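Putative silent information regulator 2 (Leishmania infantum, PDB 5OL0) catalyses the NAD-dependent removal of acetyl groups from lysine side chains of proteins, as a zinc-containing sirtuin that probably regulates gene expression. Local coordinates at residues E86-I91 / V185-V190; R122-N127 / L141-H146. One frame throughout, in Å; residues are numbered along the deposited sequence.

Followed from the N terminus, the chain reaches helix 85-95 first and meets it again at strand 185-187, so contact 1 closes a long loop with 93 residues between its segments. Contact 2 lies wholly inside that loop: strand 120-125 leads through helix 131-134 to strand 142-144, its parallel neighbour, only 13 residues intervening between the two segments. The contacts are therefore nested, not crossed. Contact 1 joins a helix to the small antiparallel sheet next to the zinc site, and contact 2 forms one border of the large parallel sheet. Their centres are about 20 Å apart, yet they meet where V190 N lies 2.9 Å from H146 O, a probable hydrogen bond.

Contact 1. Residues E86-I91 / V185-V190; sequences EIFYSI and VKPNVV
Y89 and F88, neighbours on helix 85-95, reach strand 185-187 in different ways, one with a hydroxyl and the other with a ring edge. The CB of Y89 does not head for the strand; the ring beyond it brings the far end across. CE1 passes 3.4 Å from V185 O, CZ comes a little closer, and OH donates a very short hydrogen bond of 2.5 Å to that same V185 O. The carbonyl oxygen lies in the plane of the ring, at its edge. N166 is a further hydrogen-bond partner of the hydroxyl, and S176 N makes a weak one.

F88 has CG anti to the backbone N (chi1 162°), which carries its ring out toward P187. There CE2 meets P187 CD at 4.1 Å, the proline carbon lying at the ring edge near its plane, while K186 CB approaches CE2 obliquely at 4.4 Å. A proline suits this place because its ring offers a compact apolar surface to the aromatic. The K186 amino group leads away, giving a 2.8 Å hydrogen bond from NZ to V189 O and a salt bridge to E194, which probably balances its charge. F191 meets F88 edge-to-face and K186 through a cation-pi contact.

V185, backbone-bonded to S176, also packs beside the zinc ligands C154 and C178. A buried polar link to V185 O and a modest apolar touch thus fasten helix 85-95 to the edge strand of the three-stranded antiparallel sheet in the sirtuin zinc-binding module, whose four cysteines are C154, C157, C178 and C181.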
ATOM      1  N   GLU A  86     -19.305  15.764   5.130  1.00 48.82           N
ATOM      2  CA  GLU A  86     -19.052  15.702   6.549  1.00 49.16           C
ATOM      3  C   GLU A  86     -18.599  14.318   6.968  1.00 47.35           C
ATOM      4  O   GLU A  86     -17.794  14.203   7.874  1.00 39.45           O
ATOM      5  CB  GLU A  86     -20.248  16.241   7.377  1.00 57.40           C
ATOM      6  CG  GLU A  86     -21.578  15.497   7.243  1.00 70.17           C
ATOM      7  CD  GLU A  86     -22.469  15.935   6.060  1.00 81.18           C
ATOM      8  OE1 GLU A  86     -21.991  16.621   5.102  1.00 67.62           O
ATOM      9  OE2 GLU A  86     -23.673  15.569   6.096  1.00 88.86           O
ATOM     10  N   ILE A  87     -19.036  13.259   6.277  1.00 45.84           N
ATOM     11  CA  ILE A  87     -18.666  11.902   6.694  1.00 43.36           C
ATOM     12  C   ILE A  87     -17.179  11.618   6.428  1.00 45.98           C
ATOM     13  O   ILE A  87     -16.451  11.169   7.309  1.00 42.58           O
ATOM     14  CB  ILE A  87     -19.527  10.808   6.014  1.00 45.67           C
ATOM     15  CG1 ILE A  87     -20.981  10.911   6.499  1.00 51.52           C
ATOM     16  CG2 ILE A  87     -18.969   9.406   6.307  1.00 46.93           C
ATOM     17  CD1 ILE A  87     -22.013  10.212   5.629  1.00 53.97           C
ATOM     18  N   PHE A  88     -16.713  11.851   5.213  1.00 45.75           N
ATOM     19  CA  PHE A  88     -15.288  11.584   4.987  1.00 41.44           C
ATOM     20  C   PHE A  88     -14.456  12.603   5.796  1.00 35.90           C
ATOM     21  O   PHE A  88     -13.465  12.242   6.361  1.00 33.75           O
ATOM     22  CB  PHE A  88     -14.915  11.588   3.535  1.00 37.44           C
ATOM     23  CG  PHE A  88     -13.444  11.755   3.316  1.00 39.60           C
ATOM     24  CD1 PHE A  88     -12.601  10.669   3.405  1.00 39.27           C
ATOM     25  CD2 PHE A  88     -12.912  13.022   3.059  1.00 34.19           C
ATOM     26  CE1 PHE A  88     -11.243  10.833   3.219  1.00 39.47           C
ATOM     27  CE2 PHE A  88     -11.553  13.203   2.884  1.00 37.33           C
ATOM     28  CZ  PHE A  88     -10.722  12.104   2.973  1.00 39.68           C
ATOM     29  N   TYR A  89     -14.868  13.862   5.857  1.00 37.30           N
ATOM     30  CA  TYR A  89     -14.073  14.845   6.579  1.00 36.93           C
ATOM     31  C   TYR A  89     -13.946  14.498   8.042  1.00 43.21           C
ATOM     32  O   TYR A  89     -12.924  14.784   8.657  1.00 37.47           O
ATOM     33  CB  TYR A  89     -14.634  16.253   6.415  1.00 36.80           C
ATOM     34  CG  TYR A  89     -13.971  16.947   5.274  1.00 39.92           C
ATOM     35  CD1 TYR A  89     -14.186  16.531   3.959  1.00 37.93           C
ATOM     36  CD2 TYR A  89     -13.083  17.971   5.497  1.00 38.36           C
ATOM     37  CE1 TYR A  89     -13.553  17.154   2.898  1.00 37.23           C
ATOM     38  CE2 TYR A  89     -12.454  18.603   4.448  1.00 39.84           C
ATOM     39  CZ  TYR A  89     -12.688  18.202   3.151  1.00 37.18           C
ATOM     40  OH  TYR A  89     -12.015  18.838   2.139  1.00 39.82           O
ATOM     41  N   SER A  90     -15.001  13.896   8.600  1.00 43.04           N
ATOM     42  CA  SER A  90     -14.981  13.426   9.962  1.00 42.35           C
ATOM     43  C   SER A  90     -14.007  12.283  10.146  1.00 43.40           C
ATOM     44  O   SER A  90     -13.286  12.232  11.135  1.00 43.08           O
ATOM     45  CB  SER A  90     -16.381  13.050  10.395  1.00 46.93           C
ATOM     46  OG  SER A  90     -16.366  12.584  11.708  1.00 58.94           O
ATOM     47  N   ILE A  91     -13.943  11.375   9.184  1.00 40.46           N
ATOM     48  CA  ILE A  91     -12.925  10.329   9.215  1.00 41.53           C
ATOM     49  C   ILE A  91     -11.518  10.890   8.989  1.00 45.88           C
ATOM     50  O   ILE A  91     -10.579  10.465   9.689  1.00 42.73           O
ATOM     51  CB  ILE A  91     -13.274   9.212   8.220  1.00 51.96           C
ATOM     52  CG1 ILE A  91     -14.348   8.332   8.849  1.00 57.64           C
ATOM     53  CG2 ILE A  91     -12.087   8.362   7.798  1.00 54.53           C
ATOM     54  CD1 ILE A  91     -15.743   8.788   8.509  1.00 61.72           C
ATOM     55  N   VAL A 185     -13.590  19.906  -2.172  1.00 32.60           N
ATOM     56  CA  VAL A 185     -12.149  19.583  -2.225  1.00 29.59           C
ATOM     57  C   VAL A 185     -11.907  18.416  -1.273  1.00 29.71           C
ATOM     58  O   VAL A 185     -12.586  18.263  -0.191  1.00 29.22           O
ATOM     59  CB  VAL A 185     -11.284  20.818  -1.905  1.00 33.15           C
ATOM     60  CG1 VAL A 185      -9.832  20.465  -1.540  1.00 34.76           C
ATOM     61  CG2 VAL A 185     -11.301  21.763  -3.109  1.00 35.92           C
ATOM     62  N   LYS A 186     -10.969  17.567  -1.687  1.00 29.43           N
ATOM     63  CA  LYS A 186     -10.417  16.553  -0.823  1.00 29.20           C
ATOM     64  C   LYS A 186      -8.943  16.394  -1.085  1.00 29.00           C
ATOM     65  O   LYS A 186      -8.449  16.810  -2.162  1.00 26.07           O
ATOM     66  CB  LYS A 186     -11.163  15.223  -0.971  1.00 32.59           C
ATOM     67  CG  LYS A 186     -11.142  14.628  -2.367  1.00 35.84           C
ATOM     68  CD  LYS A 186     -11.398  13.128  -2.268  1.00 36.52           C
ATOM     69  CE  LYS A 186     -11.484  12.533  -3.661  1.00 37.55           C
ATOM     70  NZ  LYS A 186     -10.171  12.534  -4.367  1.00 35.57           N
ATOM     71  N   PRO A 187      -8.227  15.795  -0.112  1.00 29.58           N
ATOM     72  CA  PRO A 187      -6.867  15.329  -0.400  1.00 30.19           C
ATOM     73  C   PRO A 187      -6.876  14.397  -1.564  1.00 29.22           C
ATOM     74  O   PRO A 187      -7.945  13.785  -1.856  1.00 32.17           O
ATOM     75  CB  PRO A 187      -6.475  14.594   0.863  1.00 34.07           C
ATOM     76  CG  PRO A 187      -7.290  15.215   1.917  1.00 35.44           C
ATOM     77  CD  PRO A 187      -8.622  15.497   1.275  1.00 32.69           C
ATOM     78  N   ASN A 188      -5.750  14.284  -2.240  1.00 29.13           N
ATOM     79  CA  ASN A 188      -5.635  13.498  -3.482  1.00 32.83           C
ATOM     80  C   ASN A 188      -5.507  12.038  -3.143  1.00 34.93           C
ATOM     81  O   ASN A 188      -4.537  11.390  -3.507  1.00 33.61           O
ATOM     82  CB  ASN A 188      -4.467  13.992  -4.390  1.00 36.30           C
ATOM     83  CG  ASN A 188      -4.775  15.345  -5.066  1.00 42.92           C
ATOM     84  OD1 ASN A 188      -5.918  15.840  -5.001  1.00 49.10           O
ATOM     85  ND2 ASN A 188      -3.759  15.973  -5.676  1.00 41.86           N
ATOM     86  N   VAL A 189      -6.455  11.541  -2.365  1.00 33.35           N
ATOM     87  CA  VAL A 189      -6.683  10.098  -2.208  1.00 34.21           C
ATOM     88  C   VAL A 189      -7.585   9.665  -3.342  1.00 32.35           C
ATOM     89  O   VAL A 189      -8.522  10.343  -3.631  1.00 33.61           O
ATOM     90  CB  VAL A 189      -7.348   9.774  -0.875  1.00 34.95           C
ATOM     91  CG1 VAL A 189      -7.678   8.294  -0.784  1.00 41.01           C
ATOM     92  CG2 VAL A 189      -6.385  10.132   0.235  1.00 39.96           C
ATOM     93  N   VAL A 190      -7.274   8.551  -4.007  1.00 31.74           N
ATOM     94  CA  VAL A 190      -8.165   7.979  -5.002  1.00 29.63           C
ATOM     95  C   VAL A 190      -9.365   7.334  -4.261  1.00 33.98           C
ATOM     96  O   VAL A 190      -9.205   6.436  -3.430  1.00 35.35           O
ATOM     97  CB  VAL A 190      -7.452   6.957  -5.915  1.00 28.92           C
ATOM     98  CG1 VAL A 190      -8.425   6.405  -7.002  1.00 30.11           C
ATOM     99  CG2 VAL A 190      -6.253   7.572  -6.604  1.00 28.62           C
TER

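Contact 2. Residues R122-N127 / L141-H146; sequences RCCTQN and LLVEAH
C123 and T125 alternate with L141, V143 and A145 in a ladder of backbone hydrogen bonds. C123 N donates to L141 O at 2.8 Å, V143 N to C123 O, T125 N to V143 O at 2.9 Å, and A145 N to T125 O at 3.1 Å. H146 ND1 donates to Q126 O at 3.2 Å, on a lone pair in the carbonyl plane, though the oxygen is tilted out of the imidazole plane. Q126 CB lies alongside, 3.6 Å from H146 ND1.

The R122 guanidinium lays one face over V143 CG2, with CZ 3.4 Å from that methyl; its chain bends at chi2 (78°), and NH1 forms salt bridges to D202 and D207. C124 SG touches V143 CB on one face of the sheet; on the other C123 SG meets L142 CD1, and T125 CG2 rests 3.8 Å from E144 CA. Beta-branched V143 and T125 suit the extended backbone, and C123 and C124 are small enough to pack against strand 36-40.

Further out, T125 OG1 accepts from N127 N in an ST turn and hydrogen-bonds to E132; a water bridges N127 O and H146 N. Q126 and N127 probably bind NAD; H146, probably the proton acceptor, packs on the bound peptide's modified side chain. A beta-alpha-beta unit (120-125, 131-134, 142-144) with such residues just past its strands' C-terminal ends is characteristic of the sirtuin Rossmann-like domain.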
ATOM      1  N   ARG A 122       9.953  -1.696  -8.680  1.00 28.40           N
ATOM      2  CA  ARG A 122       8.928  -0.689  -8.393  1.00 28.94           C
ATOM      3  C   ARG A 122       8.319  -1.060  -7.079  1.00 27.95           C
ATOM      4  O   ARG A 122       8.227  -2.244  -6.745  1.00 26.36           O
ATOM      5  CB  ARG A 122       7.845  -0.689  -9.483  1.00 30.25           C
ATOM      6  CG  ARG A 122       7.156   0.665  -9.699  1.00 31.25           C
ATOM      7  CD  ARG A 122       8.095   1.561 -10.519  1.00 36.44           C
ATOM      8  NE  ARG A 122       7.553   2.919 -10.708  1.00 40.23           N
ATOM      9  CZ  ARG A 122       6.751   3.280 -11.736  1.00 43.93           C
ATOM     10  NH1 ARG A 122       6.347   2.409 -12.650  1.00 37.97           N
ATOM     11  NH2 ARG A 122       6.313   4.523 -11.832  1.00 43.39           N
ATOM     12  N   CYS A 123       7.931  -0.053  -6.332  1.00 26.02           N
ATOM     13  CA  CYS A 123       7.134  -0.258  -5.146  1.00 30.36           C
ATOM     14  C   CYS A 123       5.754   0.327  -5.436  1.00 32.01           C
ATOM     15  O   CYS A 123       5.642   1.516  -5.776  1.00 32.99           O
ATOM     16  CB  CYS A 123       7.740   0.473  -3.934  1.00 28.34           C
ATOM     17  SG  CYS A 123       6.678   0.305  -2.462  1.00 31.01           S
ATOM     18  N   CYS A 124       4.718  -0.489  -5.300  1.00 32.00           N
ATOM     19  CA  CYS A 124       3.341  -0.038  -5.566  1.00 28.15           C
ATOM     20  C   CYS A 124       2.578  -0.237  -4.281  1.00 27.91           C
ATOM     21  O   CYS A 124       2.481  -1.370  -3.801  1.00 27.83           O
ATOM     22  CB  CYS A 124       2.729  -0.900  -6.645  1.00 31.27           C
ATOM     23  SG  CYS A 124       3.467  -0.719  -8.329  1.00 31.55           S
ATOM     24  N   THR A 125       2.010   0.832  -3.748  1.00 25.75           N
ATOM     25  CA  THR A 125       1.315   0.784  -2.454  1.00 27.49           C
ATOM     26  C   THR A 125      -0.144   1.171  -2.638  1.00 25.18           C
ATOM     27  O   THR A 125      -0.477   2.048  -3.392  1.00 28.56           O
ATOM     28  CB  THR A 125       1.989   1.718  -1.437  1.00 28.75           C
ATOM     29  OG1 THR A 125       1.324   1.651  -0.179  1.00 28.39           O
ATOM     30  CG2 THR A 125       2.043   3.210  -1.900  1.00 30.22           C
ATOM     31  N   GLN A 126      -1.023   0.473  -1.981  1.00 26.84           N
ATOM     32  CA  GLN A 126      -2.394   0.868  -1.898  1.00 29.95           C
ATOM     33  C   GLN A 126      -2.675   1.677  -0.617  1.00 31.19           C
ATOM     34  O   GLN A 126      -3.760   2.192  -0.460  1.00 28.38           O
ATOM     35  CB  GLN A 126      -3.308  -0.354  -1.994  1.00 34.38           C
ATOM     36  CG  GLN A 126      -3.228  -1.427  -0.960  1.00 30.92           C
ATOM     37  CD  GLN A 126      -4.195  -2.565  -1.298  1.00 36.46           C
ATOM     38  OE1 GLN A 126      -5.346  -2.346  -1.589  1.00 40.31           O
ATOM     39  NE2 GLN A 126      -3.738  -3.722  -1.263  1.00 31.59           N
ATOM     40  N   ASN A 127      -1.671   1.860   0.232  1.00 27.94           N
ATOM     41  CA  ASN A 127      -1.815   2.676   1.422  1.00 29.54           C
ATOM     42  C   ASN A 127      -1.811   4.169   1.034  1.00 31.32           C
ATOM     43  O   ASN A 127      -1.225   4.603  -0.011  1.00 26.28           O
ATOM     44  CB  ASN A 127      -0.708   2.366   2.424  1.00 30.75           C
ATOM     45  CG  ASN A 127      -0.819   0.993   3.028  1.00 32.20           C
ATOM     46  OD1 ASN A 127      -1.905   0.358   3.010  1.00 31.70           O
ATOM     47  ND2 ASN A 127       0.290   0.541   3.663  1.00 30.28           N
ATOM     48  N   LEU A 141      10.636   5.309  -8.482  1.00 32.93           N
ATOM     49  CA  LEU A 141      10.399   3.909  -8.061  1.00 34.36           C
ATOM     50  C   LEU A 141       9.102   3.669  -7.243  1.00 35.67           C
ATOM     51  O   LEU A 141       8.627   2.534  -7.157  1.00 30.11           O
ATOM     52  CB  LEU A 141      11.593   3.376  -7.308  1.00 35.80           C
ATOM     53  CG  LEU A 141      12.892   3.272  -8.116  1.00 38.11           C
ATOM     54  CD1 LEU A 141      13.993   2.704  -7.245  1.00 38.13           C
ATOM     55  CD2 LEU A 141      12.726   2.420  -9.383  1.00 40.73           C
ATOM     56  N   LEU A 142       8.500   4.744  -6.749  1.00 33.04           N
ATOM     57  CA  LEU A 142       7.304   4.632  -5.924  1.00 32.57           C
ATOM     58  C   LEU A 142       6.041   4.966  -6.722  1.00 32.42           C
ATOM     59  O   LEU A 142       5.994   5.997  -7.345  1.00 33.61           O
ATOM     60  CB  LEU A 142       7.376   5.568  -4.744  1.00 31.16           C
ATOM     61  CG  LEU A 142       6.125   5.666  -3.871  1.00 30.45           C
ATOM     62  CD1 LEU A 142       5.892   4.292  -3.212  1.00 29.07           C
ATOM     63  CD2 LEU A 142       6.312   6.785  -2.832  1.00 34.24           C
ATOM     64  N   VAL A 143       5.030   4.104  -6.613  1.00 30.10           N
ATOM     65  CA  VAL A 143       3.686   4.362  -7.095  1.00 29.16           C
ATOM     66  C   VAL A 143       2.713   4.326  -5.937  1.00 31.66           C
ATOM     67  O   VAL A 143       2.447   3.251  -5.350  1.00 32.01           O
ATOM     68  CB  VAL A 143       3.334   3.325  -8.131  1.00 36.82           C
ATOM     69  CG1 VAL A 143       1.900   3.533  -8.648  1.00 39.25           C
ATOM     70  CG2 VAL A 143       4.369   3.399  -9.270  1.00 40.71           C
ATOM     71  N   GLU A 144       2.193   5.514  -5.608  1.00 29.12           N
ATOM     72  CA  GLU A 144       1.096   5.703  -4.645  1.00 31.22           C
ATOM     73  C   GLU A 144      -0.157   5.487  -5.415  1.00 31.24           C
ATOM     74  O   GLU A 144      -0.747   6.446  -5.867  1.00 33.96           O
ATOM     75  CB  GLU A 144       1.147   7.132  -4.035  1.00 29.80           C
ATOM     76  CG  GLU A 144       2.232   7.215  -2.967  1.00 33.41           C
ATOM     77  CD  GLU A 144       2.506   8.590  -2.365  1.00 41.53           C
ATOM     78  OE1 GLU A 144       2.371   9.579  -3.088  1.00 46.70           O
ATOM     79  OE2 GLU A 144       2.913   8.678  -1.180  1.00 37.77           O
ATOM     80  N   ALA A 145      -0.568   4.227  -5.590  1.00 26.30           N
ATOM     81  CA  ALA A 145      -1.653   3.929  -6.490  1.00 26.28           C
ATOM     82  C   ALA A 145      -3.032   4.486  -6.106  1.00 30.27           C
ATOM     83  O   ALA A 145      -3.900   4.620  -6.973  1.00 30.40           O
ATOM     84  CB  ALA A 145      -1.762   2.423  -6.690  1.00 28.85           C
ATOM     85  N   HIS A 146      -3.214   4.789  -4.824  1.00 31.25           N
ATOM     86  CA  HIS A 146      -4.417   5.387  -4.285  1.00 32.18           C
ATOM     87  C   HIS A 146      -4.205   6.753  -3.699  1.00 28.76           C
ATOM     88  O   HIS A 146      -4.991   7.190  -2.878  1.00 29.83           O
ATOM     89  CB  HIS A 146      -4.998   4.494  -3.215  1.00 29.77           C
ATOM     90  CG  HIS A 146      -5.497   3.196  -3.765  1.00 32.27           C
ATOM     91  ND1 HIS A 146      -5.712   2.082  -2.978  1.00 32.14           N
ATOM     92  CD2 HIS A 146      -5.810   2.832  -5.030  1.00 33.05           C
ATOM     93  CE1 HIS A 146      -6.107   1.085  -3.742  1.00 30.94           C
ATOM     94  NE2 HIS A 146      -6.168   1.513  -4.993  1.00 32.80           N
TER
HETATM   95  O   HOH W   1      -1.371   5.269  -2.527  1.00 29.42           O